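Local atomic coordinates of phosphotriesterase, putative (PDB entry 4J35), a protein that probably hydrolyses lactones as a phosphotriesterase-family enzyme with two divalent metal ions, and was engineered here toward organophosphate hydrolysis. Residues Pro20-Ile25 / Leu260-Ser265; Ala256-Leu261 / Pro318-Gly323. The protein carries 7 engineered substitutions. All coordinates share one frame; numbering follows the deposited sequence.

Contact 1. Residues Pro20-Ile25 / Leu260-Ser265; sequences PHEHVI and LLSHDS. With CO (cobalt (II) ion), chain C.
His21, His23 and Asp264 meet on one cobalt ion, and Glu22 ties their two segments together: a buried, polar contact in which strand 17-26 of the phosphotriesterase-family TIM barrel runs beside the loop after strand 259-261. The two histidines of the metal-binding His-X-His pair bind through NE2, and Asp264 OD1, from 260-265, joins them at 2.2 Å from the cobalt; Lys143 belongs to the same site. With CG anti to the backbone N (chi1 -170°), the His21 ring reaches the ion alongside the Asp264 carboxylate, their planes 86° apart. Asp264 OD2 is taken by a salt bridge to Arg228, and His23 ND1 is bonded to Thr68.

Glu22 folds back at chi2 (-68°) and collects five hydrogen bonds. OE2 accepts from Ser262 OG at 2.6 Å on its anti side, from His263 N at 2.8 Å on its syn side, and from His263 ND1, above the carboxylate plane, at 2.9 Å. OE1 is met nearly along its C-O axis by Ser265 OG at 2.7 Å, while Ser265 N approaches from above the plane. Replacing Glu22 with an alanine would probably leave these five donors without their acceptor and set the loop bearing Asp264 free to shift. Ser262 OG also accepts from His21 N, and Pro20 CG packs on Leu260 CD2 at 4.1 Å. Two backbone bonds also join the segments: Asp264 N to His21 O at 3.0 Å and His23 N to Ser265 O at 2.9 Å. The chemistry is consistent with Glu22 as a second-shell residue helping to position Asp264 through His263 and Ser265.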
loop_
_atom_site.group_PDB
_atom_site.type_symbol
_atom_site.label_atom_id
_atom_site.label_comp_id
_atom_site.label_asym_id
_atom_site.label_seq_id
_atom_site.Cartn_x
_atom_site.Cartn_y
_atom_site.Cartn_z
ATOM N N PRO A 20 2.752 -0.615 -6.281
ATOM C CA PRO A 20 2.112 -1.501 -5.302
ATOM C C PRO A 20 1.543 -0.854 -4.013
ATOM O O PRO A 20 1.037 -1.559 -3.137
ATOM C CB PRO A 20 3.252 -2.493 -4.976
ATOM C CG PRO A 20 4.456 -1.627 -4.955
ATOM C CD PRO A 20 4.223 -0.607 -6.144
ATOM N N HIS A 21 1.581 0.483 -3.889
ATOM C CA HIS A 21 1.007 1.128 -2.717
ATOM C C HIS A 21 0.711 2.587 -3.051
ATOM O O HIS A 21 1.610 3.412 -2.972
ATOM C CB HIS A 21 1.931 1.124 -1.505
ATOM C CG HIS A 21 1.273 1.567 -0.238
ATOM N ND1 HIS A 21 1.288 0.811 0.924
ATOM C CD2 HIS A 21 0.593 2.695 0.079
ATOM C CE1 HIS A 21 0.638 1.452 1.874
ATOM N NE2 HIS A 21 0.263 2.630 1.393
ATOM N N GLU A 22 -0.558 2.846 -3.316
ATOM C CA GLU A 22 -1.040 4.202 -3.648
ATOM C C GLU A 22 -2.460 4.349 -3.122
ATOM O O GLU A 22 -3.088 3.375 -2.740
ATOM C CB GLU A 22 -1.027 4.379 -5.175
ATOM C CG GLU A 22 0.268 4.067 -5.937
ATOM C CD GLU A 22 1.406 5.034 -5.645
ATOM O OE1 GLU A 22 1.084 6.215 -5.284
ATOM O OE2 GLU A 22 2.595 4.613 -5.798
ATOM N N HIS A 23 -3.001 5.571 -3.157
ATOM C CA HIS A 23 -4.341 5.857 -2.664
ATOM C C HIS A 23 -5.071 6.703 -3.736
ATOM O O HIS A 23 -4.801 7.881 -3.855
ATOM C CB HIS A 23 -4.246 6.578 -1.290
ATOM C CG HIS A 23 -3.637 5.708 -0.211
ATOM N ND1 HIS A 23 -4.339 4.663 0.345
ATOM C CD2 HIS A 23 -2.403 5.676 0.361
ATOM C CE1 HIS A 23 -3.582 4.043 1.234
ATOM N NE2 HIS A 23 -2.384 4.597 1.235
ATOM N N VAL A 24 -5.974 6.089 -4.515
ATOM C CA VAL A 24 -6.748 6.859 -5.524
ATOM C C VAL A 24 -7.565 7.956 -4.805
ATOM O O VAL A 24 -7.486 9.134 -5.166
ATOM C CB VAL A 24 -7.659 5.942 -6.387
ATOM C CG1 VAL A 24 -8.473 6.770 -7.404
ATOM C CG2 VAL A 24 -6.822 4.875 -7.129
ATOM N N ILE A 25 -8.350 7.580 -3.808
ATOM C CA ILE A 25 -8.901 8.549 -2.862
ATOM C C ILE A 25 -8.537 8.165 -1.428
ATOM O O ILE A 25 -8.213 7.018 -1.136
ATOM C CB ILE A 25 -10.425 8.692 -2.982
ATOM C CG1 ILE A 25 -11.115 7.395 -2.562
ATOM C CG2 ILE A 25 -10.808 9.092 -4.387
ATOM C CD1 ILE A 25 -12.642 7.427 -2.775
ATOM N N LEU A 260 10.446 -3.434 -3.686
ATOM C CA LEU A 260 9.420 -2.797 -4.501
ATOM C C LEU A 260 9.390 -1.295 -4.250
ATOM O O LEU A 260 9.927 -0.810 -3.269
ATOM C CB LEU A 260 8.049 -3.415 -4.228
ATOM C CG LEU A 260 7.934 -4.848 -4.747
ATOM C CD1 LEU A 260 8.265 -5.868 -3.621
ATOM C CD2 LEU A 260 6.555 -5.086 -5.320
ATOM N N LEU A 261 8.743 -0.573 -5.158
ATOM C CA LEU A 261 8.838 0.902 -5.202
ATOM C C LEU A 261 7.463 1.541 -5.395
ATOM O O LEU A 261 6.720 1.137 -6.268
ATOM C CB LEU A 261 9.726 1.340 -6.367
ATOM C CG LEU A 261 11.143 0.766 -6.455
ATOM C CD1 LEU A 261 11.768 1.180 -7.813
ATOM C CD2 LEU A 261 12.025 1.230 -5.313
ATOM N N SER A 262 7.114 2.516 -4.557
ATOM C CA SER A 262 5.841 3.243 -4.733
ATOM C C SER A 262 5.896 4.605 -4.074
ATOM O O SER A 262 6.933 4.967 -3.516
ATOM C CB SER A 262 4.672 2.457 -4.193
ATOM O OG SER A 262 3.678 2.360 -5.174
ATOM N N HIS A 263 4.791 5.360 -4.182
ATOM C CA HIS A 263 4.729 6.706 -3.634
ATOM C C HIS A 263 3.851 6.913 -2.398
ATOM O O HIS A 263 4.021 7.930 -1.692
ATOM C CB HIS A 263 4.211 7.704 -4.708
ATOM C CG HIS A 263 4.827 7.521 -6.055
ATOM N ND1 HIS A 263 4.337 6.634 -6.989
ATOM C CD2 HIS A 263 5.866 8.157 -6.644
ATOM C CE1 HIS A 263 5.044 6.745 -8.106
ATOM N NE2 HIS A 263 5.977 7.658 -7.916
ATOM N N ASP A 264 2.854 6.052 -2.188
ATOM C CA ASP A 264 1.857 6.279 -1.140
ATOM C C ASP A 264 1.140 7.622 -1.391
ATOM O O ASP A 264 0.747 8.323 -0.465
ATOM C CB ASP A 264 2.524 6.298 0.217
ATOM C CG ASP A 264 1.535 6.098 1.372
ATOM O OD1 ASP A 264 0.383 5.675 1.164
ATOM O OD2 ASP A 264 1.936 6.416 2.492
ATOM N N SER A 265 0.957 7.926 -2.661
ATOM C CA SER A 265 0.372 9.225 -3.061
ATOM C C SER A 265 -1.132 9.207 -2.849
ATOM O O SER A 265 -1.749 8.145 -2.766
ATOM C CB SER A 265 0.749 9.513 -4.516
ATOM O OG SER A 265 0.078 8.668 -5.443
HETATM CO CO CO C . -0.805 4.231 2.343
#

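Contact 2. Residues Ala256-Leu261 / Pro318-Gly323; sequences ADRLLL and PARLFG
Pro318, Leu321 and Phe322 of the C-terminal helix 307-322 receive Leu260 of barrel strand 259-261, a strand-on-helix contact in the TIM barrel of this family. The axes of the short segments 259-261 and 318-322 run almost perpendicular, at 98°, and approach to 10.6 Å, so side chains rather than backbones bridge the gap.

At the start of the segment, the Pro318 ring lies beside the end of Leu260, its CD 4.1 Å from Leu260 CD2, and the two side chains pass one another running opposite ways. Pro318 O also accepts from Phe322 N at 2.8 Å, one of the helical bonds of this last turn.

Arg320 next leans toward the 256-258 turn. Its CG stands anti to the backbone N (chi1 177°), and bends at chi2 and chi3 swing the guanidinium back toward Asp257. NH2 comes 2.8 Å from Asp257 O and is hydrogen-bonded to Ser223 OG, while NH1 is hydrogen-bonded to Ala198 O. The same group lies close to a like charge, with NH2 4.4 Å from Arg258 NE.

Leu321 returns to the apolar side. Its CD1 meets Leu260 CD1 at 4.1 Å as the two chains cross at a slant, and it also touches Ser223 and Pro172. Phe322 presents its ring edge to Leu260, CE2 lying 4.3 Å from Leu260 CD2; one ring face is overlaid, toward the rim, by CB of Leu321. The two methyls of Leu260 thus divide the work, CD1 going to Leu321 and CD2 to Pro318 and Phe322. At the polar border, one water accepts a hydrogen bond from Arg320 NE at 2.8 Å.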
loop_
_atom_site.group_PDB
_atom_site.type_symbol
_atom_site.label_atom_id
_atom_site.label_comp_id
_atom_site.label_asym_id
_atom_site.label_seq_id
_atom_site.Cartn_x
_atom_site.Cartn_y
_atom_site.Cartn_z
ATOM N N ALA A 256 17.280 -7.604 -5.401
ATOM C CA ALA A 256 16.385 -6.929 -6.317
ATOM C C ALA A 256 15.074 -7.657 -6.354
ATOM O O ALA A 256 14.048 -7.024 -6.519
ATOM C CB ALA A 256 16.971 -6.810 -7.735
ATOM N N ASP A 257 15.068 -8.981 -6.145
ATOM C CA ASP A 257 13.792 -9.678 -6.302
ATOM C C ASP A 257 12.944 -9.621 -5.011
ATOM O O ASP A 257 11.904 -10.249 -4.942
ATOM C CB ASP A 257 13.940 -11.121 -6.809
ATOM C CG ASP A 257 14.743 -11.981 -5.879
ATOM O OD1 ASP A 257 15.347 -11.390 -4.955
ATOM O OD2 ASP A 257 14.791 -13.226 -6.081
ATOM N N ARG A 258 13.388 -8.858 -4.020
ATOM C CA ARG A 258 12.571 -8.606 -2.834
ATOM C C ARG A 258 12.285 -7.126 -2.533
ATOM O O ARG A 258 11.778 -6.808 -1.459
ATOM C CB ARG A 258 13.235 -9.223 -1.615
ATOM C CG ARG A 258 13.548 -10.709 -1.824
ATOM C CD ARG A 258 12.293 -11.552 -1.750
ATOM N NE ARG A 258 12.442 -12.833 -2.448
ATOM C CZ ARG A 258 12.890 -13.959 -1.893
ATOM N NH1 ARG A 258 13.233 -14.000 -0.610
ATOM N NH2 ARG A 258 12.988 -15.059 -2.627
ATOM N N LEU A 259 12.602 -6.236 -3.492
ATOM C CA LEU A 259 12.417 -4.798 -3.292
ATOM C C LEU A 259 11.345 -4.258 -4.229
ATOM O O LEU A 259 11.342 -4.595 -5.426
ATOM C CB LEU A 259 13.714 -4.033 -3.595
ATOM C CG LEU A 259 14.963 -4.450 -2.803
ATOM C CD1 LEU A 259 16.193 -3.839 -3.434
ATOM C CD2 LEU A 259 14.849 -4.049 -1.317
ATOM N N LEU A 260 10.446 -3.434 -3.686
ATOM C CA LEU A 260 9.420 -2.797 -4.501
ATOM C C LEU A 260 9.390 -1.295 -4.250
ATOM O O LEU A 260 9.927 -0.810 -3.269
ATOM C CB LEU A 260 8.049 -3.415 -4.228
ATOM C CG LEU A 260 7.934 -4.848 -4.747
ATOM C CD1 LEU A 260 8.265 -5.868 -3.621
ATOM C CD2 LEU A 260 6.555 -5.086 -5.320
ATOM N N LEU A 261 8.743 -0.573 -5.158
ATOM C CA LEU A 261 8.838 0.902 -5.202
ATOM C C LEU A 261 7.463 1.541 -5.395
ATOM O O LEU A 261 6.720 1.137 -6.268
ATOM C CB LEU A 261 9.726 1.340 -6.367
ATOM C CG LEU A 261 11.143 0.766 -6.455
ATOM C CD1 LEU A 261 11.768 1.180 -7.813
ATOM C CD2 LEU A 261 12.025 1.230 -5.313
ATOM N N PRO A 318 5.968 -7.567 -8.571
ATOM C CA PRO A 318 4.514 -7.503 -8.454
ATOM C C PRO A 318 3.804 -8.698 -9.090
ATOM O O PRO A 318 2.759 -9.079 -8.578
ATOM C CB PRO A 318 4.151 -6.213 -9.225
ATOM C CG PRO A 318 5.423 -5.426 -9.266
ATOM C CD PRO A 318 6.547 -6.367 -9.195
ATOM N N ALA A 319 4.328 -9.265 -10.183
ATOM C CA ALA A 319 3.652 -10.391 -10.829
ATOM C C ALA A 319 3.618 -11.561 -9.846
ATOM O O ALA A 319 2.609 -12.263 -9.685
ATOM C CB ALA A 319 4.396 -10.801 -12.089
ATOM N N ARG A 320 4.729 -11.726 -9.161
ATOM C CA ARG A 320 4.909 -12.835 -8.229
ATOM C C ARG A 320 4.092 -12.590 -6.929
ATOM O O ARG A 320 3.357 -13.443 -6.434
ATOM C CB ARG A 320 6.417 -12.967 -7.945
ATOM C CG ARG A 320 6.828 -14.031 -6.926
ATOM C CD ARG A 320 7.030 -13.414 -5.544
ATOM N NE ARG A 320 8.011 -12.319 -5.514
ATOM C CZ ARG A 320 8.299 -11.614 -4.418
ATOM N NH1 ARG A 320 7.683 -11.914 -3.283
ATOM N NH2 ARG A 320 9.187 -10.617 -4.462
ATOM N N LEU A 321 4.220 -11.396 -6.384
ATOM C CA LEU A 321 3.510 -11.002 -5.166
ATOM C C LEU A 321 1.992 -10.862 -5.303
ATOM O O LEU A 321 1.267 -11.298 -4.433
ATOM C CB LEU A 321 4.119 -9.710 -4.634
ATOM C CG LEU A 321 4.428 -9.742 -3.150
ATOM C CD1 LEU A 321 5.499 -8.720 -2.821
ATOM C CD2 LEU A 321 3.136 -9.485 -2.355
ATOM N N PHE A 322 1.494 -10.239 -6.364
ATOM C CA PHE A 322 0.066 -9.960 -6.447
ATOM C C PHE A 322 -0.693 -10.833 -7.438
ATOM O O PHE A 322 -1.929 -10.866 -7.428
ATOM C CB PHE A 322 -0.144 -8.455 -6.782
ATOM C CG PHE A 322 0.531 -7.532 -5.791
ATOM C CD1 PHE A 322 -0.039 -7.295 -4.544
ATOM C CD2 PHE A 322 1.737 -6.925 -6.092
ATOM C CE1 PHE A 322 0.591 -6.476 -3.620
ATOM C CE2 PHE A 322 2.377 -6.096 -5.183
ATOM C CZ PHE A 322 1.795 -5.867 -3.939
ATOM N N GLY A 323 0.038 -11.513 -8.315
ATOM C CA GLY A 323 -0.587 -12.241 -9.398
ATOM C C GLY A 323 -0.897 -13.685 -9.073
ATOM O O GLY A 323 -0.785 -14.143 -7.931
ATOM O OXT GLY A 323 -1.291 -14.419 -9.974
HETATM O O HOH W 1 10.118 -11.936 -7.356
#

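Strand 259-261 serves both contacts, with Leu260 touching partners in each. Contact 1 is wholly buried, its centre about 6 Å from the centre of the chain; it buries 454 Å² and is held by metal bonds and by hydrogen bonds, many of them to a carboxylate. Contact 2 lies farther out, about 13 Å from that centre, is only partly buried and covers 214 Å², with an apolar interior and a partly exposed arginine beside it. Leu260 and the turn before the strand meet the C-terminal helix, while the loop after it reaches the metal site. The contact centres are 14 Å apart, yet Pro20 CB packs on Phe322 CE2 at 3.7 Å.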